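Local coordinates for protein chloride intracellular channel Clic (Drosophila melanogaster, PDB 2YV7) that may insert into membranes from a soluble, glutathione S-transferase-like form and conduct chloride in a pH-dependent manner, at residues A[47-52]-A[113-118]; A[85-90]-A[102-107]; A[149-154]-A[193-198]. All blocks are in the same frame, centred on the assembly; numbering follows the deposited sequence.

Contact 1: residues A[47-52]-A[113-118]; sequences FMDLYL and NLFVQD
Leu114 carries CG anti to its backbone N (chi1 -169°), which extends both methyls toward helix 41-55, while Asp49 of that helix keeps its carboxylate carbon beside the backbone N (chi1 -77°) and turns it toward residues 114 and 115. The two methyls of Leu114 do different work. Leu114 CD2 lies against the aspartate, 3.5 Å from Asp49 OD1. Leu114 CD1 meets Leu52 CD1 at 3.7 Å, one helical turn further along, the two leucines crossing at about a right angle. Phe115, just past the end of helix 111-114, brings CZ to 3.8 Å from Asp49 OD2, which approaches the ring obliquely, with the ring and carboxylate planes 55° apart. Cys176 of helix 173-193 touches both Asp49 and Leu52, so this face of helix 41-55 is packed by the helical part of the chain. The evidence for an unusual polar environment is specific: Asp49 OD1 is buried under a methyl and has no partner in the model. A carboxylate placed like this would probably be harder to ionise than one in water, and its ionisation may respond to pH. Asp49 also lies in the segment predicted to span the membrane after insertion, though the geometry alone does not link it to channel activity.

Contact 2: residues A[85-90]-A[102-107]; sequences PILIDN and RHIMKN. With CA (calcium ion), chain B.
The beta-beta-alpha half of the thioredoxin-like domain is closed where Leu87 and Asp89 of strand 86-89 meet His103 and Ile104 of helix 97-107. The strand and helix segments run 31° apart in direction with axes 10.9 Å apart at closest approach, as expected for a helix lying over a sheet. Leu87 bridges two helix residues: its CD1 packs on Ile104 CG1 at 3.7 Å, and its CD2 approaches the His103 imidazole obliquely. With CG anti to the backbone N (chi1 179°), this torsion directs the two methyls to the helix. Two residues further along the same strand face, Asp89 sets OD2 at the edge of the His103 ring, near the ring plane, with the carboxylate turned 84° from it. The imidazole is probably modelled the wrong way round, so the exact pairing there is doubtful. Asn107 CB, from within the helix, sits over one face of that ring, 3.7 Å above its plane and offset toward the rim. Before the strand, Pro85 follows a cis peptide bond, the hallmark cis-proline position of thioredoxin folds, and its carbonyl O binds the calcium ion at 2.6 Å; His83 O and Leu95 O also bind this ion. Backbone hydrogen bonds join Ile86 to Ile26 and Leu87 to Ile94, placing the strand between 22-28 and 92-94. Ile104 also touches Leu53, so helix 97-107 packs beside helix 41-55 over the sheet.

Contact 3: residues A[149-154]-A[193-198]; sequences SHLRKI and VDFEIP
Leu151 of helix 141-161 packs against Phe195 and Ile197 of the loop that joins helices 173-193 and 202-212, within the all-helical C-terminal domain of the glutathione S-transferase fold. The backbones come closest at Leu151 and Ile197, whose CA atoms are 8.2 Å apart, a spacing bridged by side chains alone.

The apolar packing is carried by one methyl. Leu151 CD1 lies 3.8 Å from Ile197 CG1, and the two side chains cross at about a right angle. Ile197 holds CG1 beside its backbone N (chi1 -61°), the branch used here. Only 101 Å² is buried between the two segments, yet all three touching residues are buried in the protein. Surrounding helices account for this: Leu204 touches both Leu151 and Ile197, Leu182 packs on Leu151, and Ile185 and Met135 pack on Phe195. The contact is thus one junction in a larger hydrophobic core.

The aromatic contribution is an approach to an edge. Phe195 extends its ring with CG anti to the backbone N (chi1 180°), and the leucine methyl arrives near the ring plane, so this methyl meets the ring at its edge.

Polar bonds operate around the contact rather than across it. Asp194, with a positive phi of 47°, takes the chain out of helix 173-193, and the loop is pinned beyond Ile197 where Pro198 O accepts a hydrogen bond from Trp205 NE1. On the other segment, His150 NE2 is hydrogen-bonded to Leu124 O.

The ring edge is met at its far end: Phe195 CZ stands 4.3 Å from Leu151 CD1.

In the fold
From the N terminus, the chain lays down strand 22-28 and then helix 41-55, where contact 1 opens. Contact 2 opens and closes inside the loop that contact 1 completes at 113-118, so the two are nested. They also touch: Phe115 CE1 is 3.7 Å from Ile104 CG2, so helix 97-107, which packs on the sheet in contact 2, also touches Phe115 of contact 1. Contact 2 ties the thioredoxin-like domain together internally, whereas contact 1 joins its helix 41-55 to the start of the helical part. Contact 3 follows in series, closing a later loop that is mostly helix and contains no strand; its centre lies about 33 Å from that of contact 2, on the opposite side of the chain's centre.

Contact 1: residues A[47-52]-A[113-118]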
# COMPACT_ATOMS: atom_id res chain seq x y z
N PHE A 47 0.59 -5.12 5.19
CA PHE A 47 1.99 -5.11 5.60
C PHE A 47 2.24 -3.82 6.37
O PHE A 47 2.80 -3.80 7.44
CB PHE A 47 2.83 -5.22 4.30
CG PHE A 47 4.33 -5.50 4.48
CD1 PHE A 47 5.06 -5.05 5.60
CD2 PHE A 47 5.01 -6.14 3.45
CE1 PHE A 47 6.46 -5.28 5.70
CE2 PHE A 47 6.43 -6.40 3.56
CZ PHE A 47 7.14 -5.94 4.68
N MET A 48 1.82 -2.68 5.79
CA MET A 48 2.05 -1.40 6.44
C MET A 48 1.35 -1.32 7.82
O MET A 48 1.97 -0.83 8.74
CB MET A 48 1.55 -0.26 5.53
CG MET A 48 2.57 0.01 4.46
SD MET A 48 2.18 1.51 3.49
CE MET A 48 2.56 2.77 4.71
N ASP A 49 0.08 -1.72 7.91
CA ASP A 49 -0.68 -1.66 9.19
C ASP A 49 0.08 -2.47 10.23
O ASP A 49 0.35 -1.98 11.34
CB ASP A 49 -2.07 -2.27 8.99
CG ASP A 49 -3.01 -1.34 8.27
OD1 ASP A 49 -2.80 -0.14 8.42
OD2 ASP A 49 -3.97 -1.85 7.73
N LEU A 50 0.49 -3.67 9.84
CA LEU A 50 1.12 -4.56 10.85
C LEU A 50 2.52 -4.06 11.28
O LEU A 50 2.94 -4.19 12.44
CB LEU A 50 1.14 -5.98 10.29
CG LEU A 50 -0.24 -6.64 10.22
CD1 LEU A 50 -0.23 -7.90 9.26
CD2 LEU A 50 -0.81 -6.97 11.62
N TYR A 51 3.25 -3.51 10.32
CA TYR A 51 4.56 -2.95 10.60
C TYR A 51 4.43 -1.84 11.62
O TYR A 51 5.26 -1.74 12.55
CB TYR A 51 5.25 -2.50 9.28
CG TYR A 51 6.72 -2.18 9.47
CD1 TYR A 51 7.10 -0.98 10.09
CD2 TYR A 51 7.72 -3.10 9.08
CE1 TYR A 51 8.42 -0.70 10.32
CE2 TYR A 51 9.06 -2.81 9.29
CZ TYR A 51 9.39 -1.60 9.91
OH TYR A 51 10.68 -1.26 10.17
N LEU A 52 3.43 -0.95 11.45
CA LEU A 52 3.24 0.14 12.38
C LEU A 52 2.96 -0.42 13.80
O LEU A 52 3.41 0.14 14.77
CB LEU A 52 2.07 1.04 11.95
CG LEU A 52 2.23 1.85 10.64
CD1 LEU A 52 0.89 2.47 10.24
CD2 LEU A 52 3.31 2.90 10.78
N ASN A 113 -6.61 2.12 17.74
CA ASN A 113 -5.96 3.41 17.50
C ASN A 113 -5.56 3.59 16.03
O ASN A 113 -5.53 4.70 15.54
CB ASN A 113 -4.72 3.59 18.40
CG ASN A 113 -5.02 3.34 19.89
OD1 ASN A 113 -6.01 3.86 20.44
ND2 ASN A 113 -4.16 2.57 20.56
N LEU A 114 -5.26 2.50 15.32
CA LEU A 114 -4.79 2.62 13.95
C LEU A 114 -6.01 2.85 13.03
O LEU A 114 -5.95 3.59 12.03
CB LEU A 114 -4.05 1.34 13.55
CG LEU A 114 -3.24 1.30 12.26
CD1 LEU A 114 -2.07 2.26 12.39
CD2 LEU A 114 -2.75 -0.14 11.94
N PHE A 115 -7.11 2.21 13.36
CA PHE A 115 -8.34 2.37 12.61
C PHE A 115 -9.18 3.54 13.13
O PHE A 115 -10.25 3.36 13.67
CB PHE A 115 -9.08 1.04 12.50
CG PHE A 115 -8.42 0.08 11.54
CD1 PHE A 115 -7.27 -0.61 11.89
CD2 PHE A 115 -8.94 -0.10 10.25
CE1 PHE A 115 -6.65 -1.50 11.02
CE2 PHE A 115 -8.32 -0.99 9.33
CZ PHE A 115 -7.16 -1.69 9.72
N VAL A 116 -8.65 4.75 12.94
CA VAL A 116 -9.32 6.02 13.31
C VAL A 116 -10.67 6.05 12.63
O VAL A 116 -10.79 5.54 11.52
CB VAL A 116 -8.50 7.28 12.84
CG1 VAL A 116 -9.25 8.61 13.13
CG2 VAL A 116 -7.13 7.32 13.46
N GLN A 117 -11.67 6.62 13.29
CA GLN A 117 -12.97 6.86 12.67
C GLN A 117 -12.96 8.23 12.02
O GLN A 117 -12.85 9.26 12.69
CB GLN A 117 -14.13 6.72 13.67
CG GLN A 117 -14.08 5.49 14.59
CD GLN A 117 -14.63 4.21 13.94
OE1 GLN A 117 -14.07 3.70 12.95
NE2 GLN A 117 -15.71 3.67 14.52
N ASP A 118 -13.02 8.24 10.69
CA ASP A 118 -13.04 9.49 9.93
C ASP A 118 -13.75 9.20 8.61
O ASP A 118 -13.11 8.86 7.62
CB ASP A 118 -11.62 10.05 9.75
CG ASP A 118 -11.62 11.46 9.15
OD1 ASP A 118 -12.49 11.75 8.30
OD2 ASP A 118 -10.74 12.29 9.52

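Contact 2: residues A[85-90]-A[102-107]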
# COMPACT_ATOMS: atom_id res chain seq x y z
N PRO A 85 -3.40 -11.30 0.42
CA PRO A 85 -2.78 -11.60 1.70
C PRO A 85 -3.66 -12.51 2.54
O PRO A 85 -4.88 -12.55 2.37
CB PRO A 85 -2.71 -10.25 2.39
CG PRO A 85 -3.84 -9.48 1.81
CD PRO A 85 -4.00 -9.95 0.39
N ILE A 86 -2.99 -13.19 3.44
CA ILE A 86 -3.61 -14.05 4.43
C ILE A 86 -2.93 -13.73 5.73
O ILE A 86 -1.70 -13.65 5.78
CB ILE A 86 -3.39 -15.55 4.06
CG1 ILE A 86 -4.23 -15.91 2.83
CG2 ILE A 86 -3.69 -16.44 5.31
CD1 ILE A 86 -3.70 -17.12 2.01
N LEU A 87 -3.70 -13.54 6.81
CA LEU A 87 -3.12 -13.14 8.09
C LEU A 87 -3.25 -14.33 9.08
O LEU A 87 -4.33 -14.88 9.23
CB LEU A 87 -3.83 -11.91 8.67
CG LEU A 87 -3.43 -11.31 10.02
CD1 LEU A 87 -3.97 -9.91 10.19
CD2 LEU A 87 -3.92 -12.14 11.24
N ILE A 88 -2.13 -14.74 9.67
CA ILE A 88 -2.14 -15.94 10.56
C ILE A 88 -1.76 -15.45 11.94
O ILE A 88 -0.68 -14.89 12.16
CB ILE A 88 -1.20 -17.10 10.09
CG1 ILE A 88 -1.45 -17.48 8.62
CG2 ILE A 88 -1.40 -18.35 11.00
CD1 ILE A 88 -0.56 -18.60 8.11
N ASP A 89 -2.71 -15.64 12.86
CA ASP A 89 -2.62 -15.19 14.25
C ASP A 89 -2.73 -16.45 15.14
O ASP A 89 -3.83 -16.98 15.30
CB ASP A 89 -3.79 -14.22 14.50
CG ASP A 89 -3.79 -13.60 15.90
OD1 ASP A 89 -2.92 -13.91 16.76
OD2 ASP A 89 -4.70 -12.77 16.16
N ASN A 90 -1.61 -16.95 15.66
CA ASN A 90 -1.61 -18.21 16.43
C ASN A 90 -2.54 -19.30 15.81
O ASN A 90 -3.57 -19.67 16.40
CB ASN A 90 -2.02 -17.91 17.90
CG ASN A 90 -1.26 -18.75 18.92
OD1 ASN A 90 -1.17 -19.97 18.81
ND2 ASN A 90 -0.75 -18.09 19.96
N ARG A 102 -10.80 -6.12 9.73
CA ARG A 102 -11.64 -6.22 10.90
C ARG A 102 -10.84 -6.88 12.01
O ARG A 102 -10.88 -6.40 13.13
CB ARG A 102 -12.93 -7.00 10.55
CG ARG A 102 -14.15 -6.65 11.39
CD ARG A 102 -15.45 -6.99 10.63
NE ARG A 102 -16.63 -6.34 11.22
CZ ARG A 102 -17.66 -6.98 11.79
NH1 ARG A 102 -17.70 -8.32 11.85
NH2 ARG A 102 -18.67 -6.28 12.30
N HIS A 103 -10.08 -7.92 11.68
CA HIS A 103 -9.24 -8.62 12.69
C HIS A 103 -8.14 -7.73 13.26
O HIS A 103 -7.91 -7.71 14.46
CB HIS A 103 -8.63 -9.89 12.12
CG HIS A 103 -8.01 -10.77 13.15
ND1 HIS A 103 -6.69 -10.64 13.52
CD2 HIS A 103 -8.53 -11.76 13.91
CE1 HIS A 103 -6.41 -11.55 14.45
NE2 HIS A 103 -7.51 -12.23 14.70
N ILE A 104 -7.45 -6.98 12.39
CA ILE A 104 -6.42 -6.08 12.85
C ILE A 104 -7.02 -5.07 13.78
O ILE A 104 -6.50 -4.85 14.88
CB ILE A 104 -5.66 -5.37 11.65
CG1 ILE A 104 -4.95 -6.44 10.84
CG2 ILE A 104 -4.61 -4.34 12.20
CD1 ILE A 104 -4.25 -5.91 9.57
N MET A 105 -8.16 -4.49 13.38
CA MET A 105 -8.81 -3.44 14.17
C MET A 105 -9.30 -3.93 15.53
O MET A 105 -9.12 -3.27 16.54
CB MET A 105 -10.03 -2.88 13.43
CG MET A 105 -10.89 -2.01 14.31
SD MET A 105 -12.14 -1.13 13.38
CE MET A 105 -13.23 -2.42 12.79
N LYS A 106 -9.97 -5.08 15.53
CA LYS A 106 -10.65 -5.55 16.73
C LYS A 106 -9.79 -6.43 17.63
O LYS A 106 -9.86 -6.32 18.86
CB LYS A 106 -11.95 -6.24 16.35
CG LYS A 106 -12.96 -5.24 15.76
CD LYS A 106 -14.16 -5.93 15.11
CE LYS A 106 -15.28 -4.94 14.84
NZ LYS A 106 -15.89 -4.40 16.11
N ASN A 107 -8.94 -7.28 17.04
CA ASN A 107 -8.19 -8.31 17.78
C ASN A 107 -6.68 -8.12 17.97
O ASN A 107 -6.06 -8.79 18.82
CB ASN A 107 -8.47 -9.66 17.14
CG ASN A 107 -9.94 -9.97 17.11
OD1 ASN A 107 -10.50 -10.35 16.07
ND2 ASN A 107 -10.59 -9.78 18.25
CA CA B . -6.95 -12.65 0.80

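Contact 3: residues A[149-154]-A[193-198]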
# COMPACT_ATOMS: atom_id res chain seq x y z
N SER A 149 -8.20 15.05 -10.90
CA SER A 149 -9.21 15.77 -10.11
C SER A 149 -9.31 15.17 -8.68
O SER A 149 -9.51 15.90 -7.70
CB SER A 149 -10.61 15.70 -10.75
OG SER A 149 -10.64 16.34 -12.01
N HIS A 150 -9.22 13.85 -8.61
CA HIS A 150 -9.30 13.12 -7.29
C HIS A 150 -8.07 13.49 -6.46
O HIS A 150 -8.19 13.75 -5.28
CB HIS A 150 -9.33 11.65 -7.57
CG HIS A 150 -9.85 10.83 -6.43
ND1 HIS A 150 -10.57 9.68 -6.65
CD2 HIS A 150 -9.80 11.01 -5.09
CE1 HIS A 150 -10.88 9.15 -5.48
NE2 HIS A 150 -10.42 9.92 -4.52
N LEU A 151 -6.87 13.49 -7.09
CA LEU A 151 -5.61 13.81 -6.36
C LEU A 151 -5.68 15.26 -5.89
O LEU A 151 -5.10 15.62 -4.88
CB LEU A 151 -4.40 13.61 -7.24
CG LEU A 151 -4.12 12.19 -7.78
CD1 LEU A 151 -2.92 12.05 -8.71
CD2 LEU A 151 -3.92 11.26 -6.48
N ARG A 152 -6.34 16.13 -6.69
CA ARG A 152 -6.53 17.53 -6.24
C ARG A 152 -7.32 17.62 -4.98
O ARG A 152 -7.01 18.40 -4.10
CB ARG A 152 -7.11 18.37 -7.39
CG ARG A 152 -7.46 19.86 -7.10
CD ARG A 152 -6.23 20.62 -6.60
NE ARG A 152 -6.51 22.05 -6.26
CZ ARG A 152 -6.42 23.04 -7.16
NH1 ARG A 152 -6.09 22.74 -8.39
NH2 ARG A 152 -6.65 24.31 -6.80
N LYS A 153 -8.39 16.84 -4.90
CA LYS A 153 -9.21 16.76 -3.67
C LYS A 153 -8.39 16.32 -2.50
O LYS A 153 -8.45 16.93 -1.42
CB LYS A 153 -10.43 15.84 -3.85
CG LYS A 153 -11.42 16.10 -5.05
CD LYS A 153 -11.83 17.50 -5.28
CE LYS A 153 -12.52 17.59 -6.73
NZ LYS A 153 -13.37 16.35 -7.01
N ILE A 154 -7.58 15.27 -2.70
CA ILE A 154 -6.69 14.80 -1.61
C ILE A 154 -5.69 15.87 -1.24
O ILE A 154 -5.49 16.19 -0.11
CB ILE A 154 -6.02 13.44 -1.99
CG1 ILE A 154 -7.15 12.42 -2.23
CG2 ILE A 154 -4.97 13.01 -0.98
CD1 ILE A 154 -6.72 11.05 -3.03
N VAL A 193 1.63 5.56 -19.45
CA VAL A 193 0.91 6.65 -20.19
C VAL A 193 1.52 8.02 -19.96
O VAL A 193 0.89 9.04 -20.27
CB VAL A 193 -0.65 6.65 -19.91
CG1 VAL A 193 -1.27 5.36 -20.49
CG2 VAL A 193 -0.94 6.81 -18.41
N ASP A 194 2.78 8.07 -19.54
CA ASP A 194 3.43 9.35 -19.28
C ASP A 194 2.61 10.34 -18.44
O ASP A 194 2.54 11.56 -18.75
CB ASP A 194 3.81 10.04 -20.60
CG ASP A 194 4.87 11.11 -20.41
OD1 ASP A 194 5.67 11.09 -19.38
OD2 ASP A 194 4.88 12.00 -21.32
N PHE A 195 1.91 9.81 -17.45
CA PHE A 195 1.24 10.65 -16.47
C PHE A 195 2.18 11.03 -15.38
O PHE A 195 2.95 10.17 -14.87
CB PHE A 195 0.05 9.87 -15.84
CG PHE A 195 -0.71 10.65 -14.83
CD1 PHE A 195 -1.63 11.63 -15.24
CD2 PHE A 195 -0.48 10.43 -13.47
CE1 PHE A 195 -2.36 12.34 -14.29
CE2 PHE A 195 -1.15 11.16 -12.54
CZ PHE A 195 -2.09 12.10 -12.90
N GLU A 196 2.13 12.31 -14.97
CA GLU A 196 2.86 12.77 -13.79
C GLU A 196 1.97 13.58 -12.92
O GLU A 196 1.17 14.32 -13.44
CB GLU A 196 4.04 13.67 -14.14
CG GLU A 196 5.34 12.92 -14.12
CD GLU A 196 6.41 13.63 -14.92
OE1 GLU A 196 6.17 14.80 -15.35
OE2 GLU A 196 7.46 13.00 -15.13
N ILE A 197 2.18 13.48 -11.61
CA ILE A 197 1.42 14.26 -10.59
C ILE A 197 2.00 15.65 -10.53
O ILE A 197 3.20 15.82 -10.29
CB ILE A 197 1.48 13.64 -9.15
CG1 ILE A 197 0.87 12.22 -9.13
CG2 ILE A 197 0.77 14.60 -8.16
CD1 ILE A 197 1.16 11.47 -7.85
N PRO A 198 1.18 16.66 -10.84
CA PRO A 198 1.80 17.96 -11.10
C PRO A 198 2.33 18.63 -9.88
O PRO A 198 1.90 18.31 -8.72
CB PRO A 198 0.67 18.78 -11.77
CG PRO A 198 -0.54 18.08 -11.52
CD PRO A 198 -0.26 16.64 -11.12